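Local coordinates for iron-chelator utilization protein (Thermobifida fusca TM51, PDB 4YHB), which probably uses a bound FAD to reduce ferric siderophores and so release their iron inside the cell, at residues E179-D184 with I191-R196. Sequence-based numbering, arbitrary orientation.
Sequences EEQELD and ITWLHR
Glu180 sits over Trp193 where the loop residues 179-184 run back almost exactly antiparallel (176°) to the edge strand 191-195, the CA atoms of this pair 6.7 Å apart. Glu180 CG makes a CH-pi contact over the five-membered ring of the Trp193 indole, 3.8 Å from the centroid. Gln181 N lies over the six-membered part of the same face, 3.4 Å from Trp193 CH2, and Gln181 O comes in obliquely at the rim, 3.3 Å from Trp193 CZ2. Glu180 CG stands anti to the carbonyl carbon (chi1 -63°) and the chain is extended beyond it, which lays the carboxylate, nearly parallel to the indole, above the rim of its five-membered ring and points OE2 at His195. There His195 NE2 donates to Glu180 OE2 at 2.6 Å. The bond is bent, 140° at the hydrogen. It meets the anti lone pair of OE2 close to the imidazole plane, and carboxylate and ring are nearly coplanar. At the other end, Leu183 CD1 reaches Trp193 CZ2 at 4.3 Å and Ile191 CD1 at 4.4 Å. Leu152 of helix 152-161 and Phe172 of the neighbouring strand also touch the indole. With an alanine at Trp193, the CH-pi contact and the surface under Gln181 would be lost, and the Glu180 carboxylate would probably be freer to swing away from His195. The contact fastens the loop before strand 190-195 to an outer strand of the parallel sheet in the domain related to the NAD(P)H-binding domain of ferredoxin reductases. The carboxylate would be expected to favour a protonated His195, making the bond partly ionic.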
ATOM      1  N   GLU A 179     -12.035  10.129   7.855  1.00 21.88           N
ATOM      2  CA  GLU A 179     -10.919   9.492   7.168  1.00 22.83           C
ATOM      3  C   GLU A 179     -11.208   9.233   5.690  1.00 23.61           C
ATOM      4  O   GLU A 179     -10.351   8.722   4.971  1.00 22.47           O
ATOM      5  CB  GLU A 179     -10.554   8.183   7.868  1.00 22.59           C
ATOM      6  CG  GLU A 179     -10.069   8.378   9.297  1.00 23.85           C
ATOM      7  CD  GLU A 179      -8.783   9.200   9.371  1.00 25.02           C
ATOM      8  OE1 GLU A 179      -7.901   9.057   8.481  1.00 25.64           O
ATOM      9  OE2 GLU A 179      -8.651   9.984  10.327  1.00 24.26           O
ATOM     10  N   GLU A 180     -12.413   9.572   5.239  1.00 22.94           N
ATOM     11  CA  GLU A 180     -12.761   9.435   3.822  1.00 21.70           C
ATOM     12  C   GLU A 180     -11.926  10.380   2.973  1.00 24.22           C
ATOM     13  O   GLU A 180     -11.600  11.480   3.406  1.00 26.63           O
ATOM     14  CB  GLU A 180     -14.254   9.705   3.608  1.00 24.03           C
ATOM     15  CG  GLU A 180     -15.114   8.692   4.327  1.00 19.02           C
ATOM     16  CD  GLU A 180     -16.606   8.959   4.208  1.00 25.37           C
ATOM     17  OE1 GLU A 180     -17.001   9.845   3.429  1.00 29.19           O
ATOM     18  OE2 GLU A 180     -17.382   8.259   4.891  1.00 26.86           O
ATOM     19  N   GLN A 181     -11.574   9.940   1.770  1.00 22.91           N
ATOM     20  CA  GLN A 181     -10.809  10.758   0.839  1.00 24.34           C
ATOM     21  C   GLN A 181     -11.621  11.048  -0.416  1.00 24.14           C
ATOM     22  O   GLN A 181     -12.511  10.288  -0.773  1.00 30.56           O
ATOM     23  CB  GLN A 181      -9.490  10.058   0.463  1.00 22.54           C
ATOM     24  CG  GLN A 181      -8.625   9.698   1.661  1.00 24.22           C
ATOM     25  CD  GLN A 181      -7.293   9.069   1.250  1.00 26.84           C
ATOM     26  OE1 GLN A 181      -6.906   9.119   0.086  1.00 27.95           O
ATOM     27  NE2 GLN A 181      -6.594   8.480   2.208  1.00 20.92           N
ATOM     28  N   GLU A 182     -11.314  12.155  -1.078  1.00 27.21           N
ATOM     29  CA  GLU A 182     -11.897  12.459  -2.372  1.00 30.76           C
ATOM     30  C   GLU A 182     -10.984  11.906  -3.453  1.00 29.43           C
ATOM     31  O   GLU A 182      -9.856  12.359  -3.600  1.00 27.96           O
ATOM     32  CB  GLU A 182     -12.090  13.967  -2.541  1.00 39.78           C
ATOM     33  CG  GLU A 182     -12.898  14.590  -1.417  1.00 46.32           C
ATOM     34  CD  GLU A 182     -13.155  16.071  -1.622  1.00 65.90           C
ATOM     35  OE1 GLU A 182     -12.328  16.740  -2.283  1.00 63.04           O
ATOM     36  OE2 GLU A 182     -14.187  16.564  -1.115  1.00 72.04           O
ATOM     37  N   LEU A 183     -11.478  10.919  -4.189  1.00 28.91           N
ATOM     38  CA  LEU A 183     -10.677  10.215  -5.183  1.00 32.34           C
ATOM     39  C   LEU A 183     -11.080  10.573  -6.612  1.00 33.14           C
ATOM     40  O   LEU A 183     -12.262  10.770  -6.900  1.00 30.09           O
ATOM     41  CB  LEU A 183     -10.802   8.706  -4.970  1.00 32.12           C
ATOM     42  CG  LEU A 183     -10.323   8.167  -3.618  1.00 35.49           C
ATOM     43  CD1 LEU A 183     -10.547   6.667  -3.546  1.00 38.00           C
ATOM     44  CD2 LEU A 183      -8.842   8.496  -3.405  1.00 30.31           C
ATOM     45  N   ASP A 184     -10.096  10.642  -7.504  1.00 31.28           N
ATOM     46  CA  ASP A 184     -10.359  10.898  -8.918  1.00 35.84           C
ATOM     47  C   ASP A 184     -10.666   9.589  -9.637  1.00 37.12           C
ATOM     48  O   ASP A 184      -9.788   8.970 -10.232  1.00 40.57           O
ATOM     49  CB  ASP A 184      -9.168  11.596  -9.579  1.00 40.27           C
ATOM     50  CG  ASP A 184      -9.548  12.312 -10.867  1.00 50.26           C
ATOM     51  OD1 ASP A 184     -10.673  12.091 -11.374  1.00 48.02           O
ATOM     52  OD2 ASP A 184      -8.716  13.091 -11.378  1.00 56.59           O
ATOM     53  N   ILE A 191     -18.035   3.815  -4.770  1.00 29.11           N
ATOM     54  CA  ILE A 191     -17.064   3.750  -3.692  1.00 28.26           C
ATOM     55  C   ILE A 191     -17.756   3.876  -2.350  1.00 29.70           C
ATOM     56  O   ILE A 191     -18.417   4.872  -2.071  1.00 26.08           O
ATOM     57  CB  ILE A 191     -16.007   4.851  -3.838  1.00 29.65           C
ATOM     58  CG1 ILE A 191     -15.269   4.702  -5.168  1.00 32.80           C
ATOM     59  CG2 ILE A 191     -15.043   4.810  -2.664  1.00 29.53           C
ATOM     60  CD1 ILE A 191     -14.427   5.901  -5.525  1.00 38.69           C
ATOM     61  N   THR A 192     -17.619   2.847  -1.525  1.00 26.29           N
ATOM     62  CA  THR A 192     -18.270   2.828  -0.231  1.00 27.74           C
ATOM     63  C   THR A 192     -17.236   2.861   0.869  1.00 26.79           C
ATOM     64  O   THR A 192     -16.309   2.046   0.901  1.00 25.00           O
ATOM     65  CB  THR A 192     -19.160   1.588  -0.069  1.00 29.74           C
ATOM     66  OG1 THR A 192     -20.146   1.591  -1.106  1.00 27.16           O
ATOM     67  CG2 THR A 192     -19.853   1.587   1.280  1.00 26.34           C
ATOM     68  N   TRP A 193     -17.389   3.821   1.765  1.00 24.74           N
ATOM     69  CA  TRP A 193     -16.508   3.926   2.905  1.00 23.84           C
ATOM     70  C   TRP A 193     -17.171   3.231   4.084  1.00 25.68           C
ATOM     71  O   TRP A 193     -18.290   3.575   4.478  1.00 27.37           O
ATOM     72  CB  TRP A 193     -16.201   5.398   3.213  1.00 22.53           C
ATOM     73  CG  TRP A 193     -15.510   6.095   2.074  1.00 23.51           C
ATOM     74  CD1 TRP A 193     -16.101   6.793   1.050  1.00 22.91           C
ATOM     75  CD2 TRP A 193     -14.093   6.155   1.833  1.00 22.56           C
ATOM     76  NE1 TRP A 193     -15.135   7.276   0.191  1.00 23.26           N
ATOM     77  CE2 TRP A 193     -13.901   6.901   0.649  1.00 23.20           C
ATOM     78  CE3 TRP A 193     -12.976   5.650   2.504  1.00 21.44           C
ATOM     79  CZ2 TRP A 193     -12.633   7.153   0.127  1.00 23.94           C
ATOM     80  CZ3 TRP A 193     -11.719   5.907   1.986  1.00 19.43           C
ATOM     81  CH2 TRP A 193     -11.560   6.649   0.807  1.00 22.84           C
ATOM     82  N   LEU A 194     -16.488   2.236   4.634  1.00 21.62           N
ATOM     83  CA  LEU A 194     -16.986   1.529   5.810  1.00 23.37           C
ATOM     84  C   LEU A 194     -16.248   2.013   7.052  1.00 25.25           C
ATOM     85  O   LEU A 194     -15.021   2.127   7.051  1.00 22.08           O
ATOM     86  CB  LEU A 194     -16.809   0.023   5.633  1.00 20.29           C
ATOM     87  CG  LEU A 194     -17.465  -0.523   4.367  1.00 22.79           C
ATOM     88  CD1 LEU A 194     -16.909  -1.912   4.070  1.00 24.07           C
ATOM     89  CD2 LEU A 194     -18.994  -0.540   4.527  1.00 24.59           C
ATOM     90  N   HIS A 195     -16.994   2.287   8.109  1.00 21.31           N
ATOM     91  CA  HIS A 195     -16.428   2.914   9.301  1.00 23.21           C
ATOM     92  C   HIS A 195     -16.384   1.964  10.486  1.00 26.01           C
ATOM     93  O   HIS A 195     -17.401   1.381  10.861  1.00 21.30           O
ATOM     94  CB  HIS A 195     -17.239   4.164   9.677  1.00 22.33           C
ATOM     95  CG  HIS A 195     -17.471   5.100   8.534  1.00 22.69           C
ATOM     96  ND1 HIS A 195     -18.661   5.772   8.352  1.00 26.15           N
ATOM     97  CD2 HIS A 195     -16.659   5.497   7.525  1.00 21.52           C
ATOM     98  CE1 HIS A 195     -18.574   6.535   7.277  1.00 28.13           C
ATOM     99  NE2 HIS A 195     -17.369   6.383   6.754  1.00 23.68           N
ATOM    100  N   ARG A 196     -15.211   1.835  11.099  1.00 22.34           N
ATOM    101  CA  ARG A 196     -15.064   1.014  12.297  1.00 21.77           C
ATOM    102  C   ARG A 196     -15.759   1.616  13.516  1.00 23.22           C
ATOM    103  O   ARG A 196     -16.120   0.887  14.441  1.00 24.93           O
ATOM    104  CB  ARG A 196     -13.588   0.794  12.612  1.00 24.31           C
ATOM    105  CG  ARG A 196     -12.905  -0.207  11.675  1.00 24.02           C
ATOM    106  CD  ARG A 196     -11.555  -0.626  12.247  1.00 26.11           C
ATOM    107  NE  ARG A 196     -10.667   0.521  12.403  1.00 24.72           N
ATOM    108  CZ  ARG A 196      -9.850   0.963  11.450  1.00 28.40           C
ATOM    109  NH1 ARG A 196      -9.809   0.355  10.270  1.00 28.39           N
ATOM    110  NH2 ARG A 196      -9.075   2.012  11.676  1.00 27.46           N
TER